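Long-range contact in eukaryotic translation initiation factor 2A (Schizosaccharomyces pombe, PDB 3WJ9), which probably directs binding of the initiator methionyl-tRNA to the 40S ribosomal subunit in a codon-dependent manner, for translation of a small set of mRNAs: residues G167-H179 and K217-L229. Sequence-based numbering, arbitrary orientation.
Sequences GISDFALSPGQNH and KVQFKWNALGTSL
Ser174 and Leu229 lie over opposite faces of the Trp222 indole, whose breadth lets it serve both and span the gap between two blades. On one face, Ser174 CB makes a CH-pi contact, 3.9 Å from the centroid of the six-membered ring of Trp222; on the other sits Leu229 CB, while Thr227 CA meets the ring edge in plane. Serine suits this place because its short side chain brings the beta-carbon down on the ring while the hydroxyl stays at the turn. With OG anti to the backbone N (chi1 173°), Ser174 OG lies 3.2 Å from Gly226 CA and accepts a weak bond from Gly176 N. Pro175 slants across the root of the tryptophan, its apolar ring placing Pro175 CD 3.6 Å from Trp222 CB. Replacing Trp222 by an alanine would probably open a gap between Ser174 and Leu229 and leave Ser174 CB without its aromatic partner.

Gly176 and Gly226, the latter centring an inverse gamma turn, let the turns meet, their CA atoms 3.6 Å apart; a beta-carbon would probably run into Gly226 CA from Gly176, and into Ser174 OG and Gly176 N from Gly226. Farther along, small Ala172 lets the strands approach, Ala172 CB lying 3.7 Å from Phe220 CB and meeting the apolar Phe220 ring obliquely.

In the beta-propeller part of eIF2A, strands 170-173 and 220-222 are first strands of successive blades. They run nearly parallel (6°), but their axes, 7.9 Å apart, are too distant for a shared sheet, and no hydrogen bond joins the segments. Trp222 also touches Ala182 on strand 180-185, next to 170-173 in its blade, and Phe220 packs on Val231 of strand 228-233, beside 220-222 in the other.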
ATOM      1  N   GLY A 167      -1.736 -14.247  21.992  1.00 79.44           N
ATOM      2  CA  GLY A 167      -2.847 -13.326  21.871  1.00 83.00           C
ATOM      3  C   GLY A 167      -2.577 -12.220  20.876  1.00 85.25           C
ATOM      4  O   GLY A 167      -2.960 -11.078  21.095  1.00 86.89           O
ATOM      5  N   ILE A 168      -1.908 -12.564  19.781  1.00 81.21           N
ATOM      6  CA  ILE A 168      -1.623 -11.605  18.720  1.00 87.66           C
ATOM      7  C   ILE A 168      -2.853 -11.285  17.882  1.00 94.60           C
ATOM      8  O   ILE A 168      -3.461 -12.185  17.302  1.00 97.59           O
ATOM      9  CB  ILE A 168      -0.539 -12.124  17.754  1.00 87.03           C
ATOM     10  CG1 ILE A 168       0.797 -12.310  18.475  1.00 84.11           C
ATOM     11  CG2 ILE A 168      -0.405 -11.185  16.561  1.00 96.67           C
ATOM     12  CD1 ILE A 168       1.732 -13.289  17.779  1.00101.76           C
ATOM     13  N   SER A 169      -3.185  -9.999  17.746  1.00 88.13           N
ATOM     14  CA  SER A 169      -4.274  -9.578  16.848  1.00 95.97           C
ATOM     15  C   SER A 169      -3.838  -9.135  15.435  1.00102.17           C
ATOM     16  O   SER A 169      -4.419  -9.563  14.439  1.00110.76           O
ATOM     17  CB  SER A 169      -5.104  -8.472  17.501  1.00101.58           C
ATOM     18  OG  SER A 169      -5.921  -7.817  16.547  1.00113.53           O
ATOM     19  N   ASP A 170      -2.814  -8.286  15.363  1.00 91.52           N
ATOM     20  CA  ASP A 170      -2.164  -7.890  14.110  1.00 89.69           C
ATOM     21  C   ASP A 170      -0.647  -7.723  14.237  1.00 76.90           C
ATOM     22  O   ASP A 170      -0.118  -7.579  15.337  1.00 79.31           O
ATOM     23  CB  ASP A 170      -2.766  -6.582  13.588  1.00102.14           C
ATOM     24  CG  ASP A 170      -4.278  -6.596  13.579  1.00103.79           C
ATOM     25  OD1 ASP A 170      -4.858  -7.699  13.485  1.00101.55           O
ATOM     26  OD2 ASP A 170      -4.889  -5.507  13.664  1.00 91.46           O
ATOM     27  N   PHE A 171       0.037  -7.733  13.095  1.00 73.02           N
ATOM     28  CA  PHE A 171       1.495  -7.607  13.036  1.00 61.32           C
ATOM     29  C   PHE A 171       1.938  -6.849  11.780  1.00 57.47           C
ATOM     30  O   PHE A 171       1.131  -6.607  10.887  1.00 60.98           O
ATOM     31  CB  PHE A 171       2.143  -8.991  13.058  1.00 65.98           C
ATOM     32  CG  PHE A 171       2.107  -9.688  11.730  1.00 62.94           C
ATOM     33  CD1 PHE A 171       0.908 -10.137  11.208  1.00 69.71           C
ATOM     34  CD2 PHE A 171       3.266  -9.889  10.999  1.00 52.31           C
ATOM     35  CE1 PHE A 171       0.861 -10.771   9.983  1.00 61.84           C
ATOM     36  CE2 PHE A 171       3.225 -10.526   9.774  1.00 50.97           C
ATOM     37  CZ  PHE A 171       2.020 -10.968   9.264  1.00 57.72           C
ATOM     38  N   ALA A 172       3.219  -6.488  11.713  1.00 46.15           N
ATOM     39  CA  ALA A 172       3.771  -5.821  10.532  1.00 40.32           C
ATOM     40  C   ALA A 172       5.284  -6.010  10.432  1.00 46.87           C
ATOM     41  O   ALA A 172       6.014  -5.740  11.384  1.00 57.29           O
ATOM     42  CB  ALA A 172       3.429  -4.336  10.550  1.00 54.03           C
ATOM     43  N   LEU A 173       5.746  -6.467   9.271  1.00 38.16           N
ATOM     44  CA  LEU A 173       7.168  -6.731   9.051  1.00 35.42           C
ATOM     45  C   LEU A 173       7.977  -5.450   8.855  1.00 46.94           C
ATOM     46  O   LEU A 173       7.414  -4.358   8.772  1.00 68.15           O
ATOM     47  CB  LEU A 173       7.357  -7.646   7.839  1.00 48.05           C
ATOM     48  CG  LEU A 173       7.565  -9.137   8.107  1.00 47.36           C
ATOM     49  CD1 LEU A 173       6.521  -9.659   9.075  1.00 55.35           C
ATOM     50  CD2 LEU A 173       7.522  -9.925   6.808  1.00 50.36           C
ATOM     51  N   SER A 174       9.298  -5.595   8.784  1.00 51.22           N
ATOM     52  CA  SER A 174      10.187  -4.466   8.528  1.00 51.25           C
ATOM     53  C   SER A 174      10.807  -4.567   7.137  1.00 61.04           C
ATOM     54  O   SER A 174      11.280  -5.633   6.740  1.00 72.67           O
ATOM     55  CB  SER A 174      11.284  -4.392   9.595  1.00 52.66           C
ATOM     56  OG  SER A 174      12.251  -3.405   9.278  1.00 69.19           O
ATOM     57  N   PRO A 175      10.807  -3.451   6.391  1.00 50.53           N
ATOM     58  CA  PRO A 175      11.369  -3.408   5.039  1.00 48.64           C
ATOM     59  C   PRO A 175      12.835  -2.982   5.022  1.00 57.76           C
ATOM     60  O   PRO A 175      13.340  -2.541   3.992  1.00 64.26           O
ATOM     61  CB  PRO A 175      10.489  -2.371   4.334  1.00 59.18           C
ATOM     62  CG  PRO A 175       9.911  -1.506   5.452  1.00 43.43           C
ATOM     63  CD  PRO A 175      10.250  -2.146   6.781  1.00 50.24           C
ATOM     64  N   GLY A 176      13.511  -3.113   6.158  1.00 57.09           N
ATOM     65  CA  GLY A 176      14.917  -2.769   6.241  1.00 56.43           C
ATOM     66  C   GLY A 176      15.794  -3.803   5.567  1.00 69.32           C
ATOM     67  O   GLY A 176      15.296  -4.772   4.996  1.00 72.45           O
ATOM     68  N   GLN A 177      17.105  -3.594   5.620  1.00 73.05           N
ATOM     69  CA  GLN A 177      18.045  -4.574   5.089  1.00 64.84           C
ATOM     70  C   GLN A 177      18.049  -5.814   5.972  1.00 71.34           C
ATOM     71  O   GLN A 177      17.940  -6.938   5.483  1.00 77.17           O
ATOM     72  CB  GLN A 177      19.454  -3.989   4.982  1.00 64.82           C
ATOM     73  CG  GLN A 177      19.677  -3.103   3.768  1.00 79.25           C
ATOM     74  CD  GLN A 177      21.150  -2.880   3.481  1.00 82.94           C
ATOM     75  OE1 GLN A 177      22.009  -3.245   4.281  1.00 94.20           O
ATOM     76  NE2 GLN A 177      21.446  -2.281   2.333  1.00 74.94           N
ATOM     77  N   ASN A 178      18.172  -5.599   7.278  1.00 71.72           N
ATOM     78  CA  ASN A 178      18.051  -6.682   8.242  1.00 73.42           C
ATOM     79  C   ASN A 178      16.601  -6.855   8.662  1.00 81.19           C
ATOM     80  O   ASN A 178      15.933  -5.897   9.048  1.00 84.25           O
ATOM     81  CB  ASN A 178      18.935  -6.428   9.460  1.00 73.55           C
ATOM     82  CG  ASN A 178      20.383  -6.784   9.206  1.00 72.93           C
ATOM     83  OD1 ASN A 178      20.745  -7.960   9.156  1.00 69.87           O
ATOM     84  ND2 ASN A 178      21.222  -5.769   9.038  1.00 62.91           N
ATOM     85  N   HIS A 179      16.122  -8.089   8.583  1.00 78.56           N
ATOM     86  CA  HIS A 179      14.705  -8.379   8.751  1.00 65.79           C
ATOM     87  C   HIS A 179      14.262  -8.286  10.208  1.00 73.74           C
ATOM     88  O   HIS A 179      14.870  -8.889  11.090  1.00 76.29           O
ATOM     89  CB  HIS A 179      14.397  -9.767   8.191  1.00 59.65           C
ATOM     90  CG  HIS A 179      15.168 -10.100   6.951  1.00 71.80           C
ATOM     91  ND1 HIS A 179      15.759 -11.330   6.752  1.00 84.90           N
ATOM     92  CD2 HIS A 179      15.444  -9.368   5.847  1.00 72.15           C
ATOM     93  CE1 HIS A 179      16.367 -11.340   5.580  1.00 84.75           C
ATOM     94  NE2 HIS A 179      16.192 -10.160   5.010  1.00 74.13           N
ATOM     95  N   LYS A 217      -7.478  -1.545  18.775  1.00 67.44           N
ATOM     96  CA  LYS A 217      -6.868  -1.604  17.453  1.00 43.33           C
ATOM     97  C   LYS A 217      -5.483  -0.971  17.443  1.00 60.38           C
ATOM     98  O   LYS A 217      -5.007  -0.474  18.464  1.00 66.22           O
ATOM     99  CB  LYS A 217      -7.757  -0.904  16.423  1.00 79.09           C
ATOM    100  CG  LYS A 217      -9.187  -1.410  16.370  1.00 78.84           C
ATOM    101  CD  LYS A 217      -9.246  -2.886  16.027  1.00 59.83           C
ATOM    102  CE  LYS A 217     -10.652  -3.293  15.618  1.00 59.61           C
ATOM    103  NZ  LYS A 217     -11.669  -2.915  16.638  1.00 55.40           N
ATOM    104  N   VAL A 218      -4.848  -0.980  16.274  1.00 61.85           N
ATOM    105  CA  VAL A 218      -3.523  -0.396  16.109  1.00 65.45           C
ATOM    106  C   VAL A 218      -3.240  -0.144  14.627  1.00 65.21           C
ATOM    107  O   VAL A 218      -3.968  -0.627  13.759  1.00 65.58           O
ATOM    108  CB  VAL A 218      -2.428  -1.310  16.706  1.00 64.54           C
ATOM    109  CG1 VAL A 218      -2.009  -2.369  15.699  1.00 64.21           C
ATOM    110  CG2 VAL A 218      -1.228  -0.493  17.161  1.00 62.41           C
ATOM    111  N   GLN A 219      -2.190   0.621  14.341  1.00 53.67           N
ATOM    112  CA  GLN A 219      -1.747   0.838  12.968  1.00 38.35           C
ATOM    113  C   GLN A 219      -0.234   1.036  12.926  1.00 53.21           C
ATOM    114  O   GLN A 219       0.302   1.928  13.581  1.00 63.63           O
ATOM    115  CB  GLN A 219      -2.465   2.041  12.352  1.00 55.34           C
ATOM    116  CG  GLN A 219      -2.276   2.183  10.853  1.00 56.89           C
ATOM    117  CD  GLN A 219      -3.334   3.064  10.218  1.00 59.50           C
ATOM    118  OE1 GLN A 219      -4.268   3.506  10.886  1.00 58.07           O
ATOM    119  NE2 GLN A 219      -3.196   3.320   8.922  1.00 50.91           N
ATOM    120  N   PHE A 220       0.451   0.195  12.156  1.00 55.27           N
ATOM    121  CA  PHE A 220       1.906   0.258  12.052  1.00 49.50           C
ATOM    122  C   PHE A 220       2.355   0.988  10.793  1.00 56.56           C
ATOM    123  O   PHE A 220       1.704   0.905   9.752  1.00 52.57           O
ATOM    124  CB  PHE A 220       2.505  -1.149  12.074  1.00 65.90           C
ATOM    125  CG  PHE A 220       2.653  -1.723  13.452  1.00 67.92           C
ATOM    126  CD1 PHE A 220       3.514  -1.144  14.367  1.00 62.68           C
ATOM    127  CD2 PHE A 220       1.938  -2.845  13.831  1.00 54.68           C
ATOM    128  CE1 PHE A 220       3.656  -1.667  15.634  1.00 63.29           C
ATOM    129  CE2 PHE A 220       2.076  -3.374  15.098  1.00 54.60           C
ATOM    130  CZ  PHE A 220       2.937  -2.785  16.002  1.00 61.38           C
ATOM    131  N   LYS A 221       3.476   1.694  10.890  1.00 43.06           N
ATOM    132  CA  LYS A 221       4.004   2.437   9.752  1.00 40.98           C
ATOM    133  C   LYS A 221       5.529   2.505   9.759  1.00 52.15           C
ATOM    134  O   LYS A 221       6.109   3.514  10.158  1.00 54.53           O
ATOM    135  CB  LYS A 221       3.424   3.853   9.726  1.00 49.33           C
ATOM    136  CG  LYS A 221       2.862   4.271   8.380  1.00 51.76           C
ATOM    137  CD  LYS A 221       1.344   4.310   8.407  1.00 46.94           C
ATOM    138  CE  LYS A 221       0.770   4.611   7.035  1.00 45.75           C
ATOM    139  NZ  LYS A 221      -0.712   4.719   7.068  1.00 46.27           N
ATOM    140  N   TRP A 222       6.171   1.427   9.314  1.00 46.48           N
ATOM    141  CA  TRP A 222       7.621   1.417   9.142  1.00 36.78           C
ATOM    142  C   TRP A 222       8.025   2.398   8.041  1.00 43.15           C
ATOM    143  O   TRP A 222       7.198   2.785   7.214  1.00 54.66           O
ATOM    144  CB  TRP A 222       8.125   0.009   8.799  1.00 51.97           C
ATOM    145  CG  TRP A 222       8.289  -0.918   9.973  1.00 58.33           C
ATOM    146  CD1 TRP A 222       7.397  -1.852  10.413  1.00 61.03           C
ATOM    147  CD2 TRP A 222       9.424  -1.010  10.844  1.00 57.62           C
ATOM    148  NE1 TRP A 222       7.901  -2.515  11.506  1.00 56.12           N
ATOM    149  CE2 TRP A 222       9.146  -2.015  11.792  1.00 62.03           C
ATOM    150  CE3 TRP A 222      10.648  -0.340  10.917  1.00 56.14           C
ATOM    151  CZ2 TRP A 222      10.042  -2.363  12.798  1.00 63.15           C
ATOM    152  CZ3 TRP A 222      11.534  -0.682  11.920  1.00 56.45           C
ATOM    153  CH2 TRP A 222      11.229  -1.687  12.845  1.00 65.10           C
ATOM    154  N   ASN A 223       9.291   2.806   8.036  1.00 39.44           N
ATOM    155  CA  ASN A 223       9.819   3.606   6.937  1.00 54.12           C
ATOM    156  C   ASN A 223      10.695   2.745   6.031  1.00 53.47           C
ATOM    157  O   ASN A 223      11.035   1.618   6.393  1.00 52.39           O
ATOM    158  CB  ASN A 223      10.600   4.816   7.463  1.00 52.21           C
ATOM    159  CG  ASN A 223      11.608   4.451   8.538  1.00 57.91           C
ATOM    160  OD1 ASN A 223      11.357   3.586   9.373  1.00 59.18           O
ATOM    161  ND2 ASN A 223      12.758   5.116   8.520  1.00 61.67           N
ATOM    162  N   ALA A 224      11.041   3.275   4.857  1.00 63.83           N
ATOM    163  CA  ALA A 224      11.836   2.549   3.863  1.00 60.16           C
ATOM    164  C   ALA A 224      13.059   1.895   4.493  1.00 59.07           C
ATOM    165  O   ALA A 224      13.411   0.761   4.169  1.00 66.98           O
ATOM    166  CB  ALA A 224      12.257   3.482   2.739  1.00 65.18           C
ATOM    167  N   LEU A 225      13.699   2.622   5.401  1.00 60.58           N
ATOM    168  CA  LEU A 225      14.745   2.051   6.233  1.00 56.56           C
ATOM    169  C   LEU A 225      14.098   1.453   7.475  1.00 55.76           C
ATOM    170  O   LEU A 225      13.492   2.167   8.270  1.00 63.66           O
ATOM    171  CB  LEU A 225      15.781   3.113   6.603  1.00 64.89           C
ATOM    172  CG  LEU A 225      16.398   3.824   5.395  1.00 72.90           C
ATOM    173  CD1 LEU A 225      17.388   4.897   5.825  1.00 55.35           C
ATOM    174  CD2 LEU A 225      17.059   2.817   4.464  1.00 79.38           C
ATOM    175  N   GLY A 226      14.212   0.140   7.636  1.00 47.43           N
ATOM    176  CA  GLY A 226      13.554  -0.551   8.731  1.00 55.13           C
ATOM    177  C   GLY A 226      14.155  -0.262  10.094  1.00 65.28           C
ATOM    178  O   GLY A 226      14.560  -1.178  10.810  1.00 70.97           O
ATOM    179  N   THR A 227      14.190   1.014  10.461  1.00 70.23           N
ATOM    180  CA  THR A 227      14.786   1.428  11.724  1.00 47.37           C
ATOM    181  C   THR A 227      13.746   2.027  12.666  1.00 52.02           C
ATOM    182  O   THR A 227      13.722   1.714  13.856  1.00 65.78           O
ATOM    183  CB  THR A 227      15.913   2.454  11.498  1.00 53.81           C
ATOM    184  OG1 THR A 227      15.372   3.638  10.901  1.00 60.97           O
ATOM    185  CG2 THR A 227      16.982   1.876  10.584  1.00 60.31           C
ATOM    186  N   SER A 228      12.887   2.885  12.126  1.00 58.44           N
ATOM    187  CA  SER A 228      11.895   3.586  12.934  1.00 53.99           C
ATOM    188  C   SER A 228      10.483   3.082  12.650  1.00 49.85           C
ATOM    189  O   SER A 228      10.229   2.510  11.594  1.00 55.73           O
ATOM    190  CB  SER A 228      11.984   5.088  12.679  1.00 62.99           C
ATOM    191  OG  SER A 228      13.266   5.584  13.023  1.00 66.36           O
ATOM    192  N   LEU A 229       9.560   3.298  13.582  1.00 45.04           N
ATOM    193  CA  LEU A 229       8.221   2.734  13.432  1.00 42.62           C
ATOM    194  C   LEU A 229       7.119   3.520  14.143  1.00 52.67           C
ATOM    195  O   LEU A 229       7.084   3.589  15.374  1.00 70.78           O
ATOM    196  CB  LEU A 229       8.213   1.292  13.937  1.00 48.42           C
ATOM    197  CG  LEU A 229       6.839   0.640  14.071  1.00 52.27           C
ATOM    198  CD1 LEU A 229       6.187   0.451  12.709  1.00 54.21           C
ATOM    199  CD2 LEU A 229       6.974  -0.675  14.801  1.00 59.61           C
TER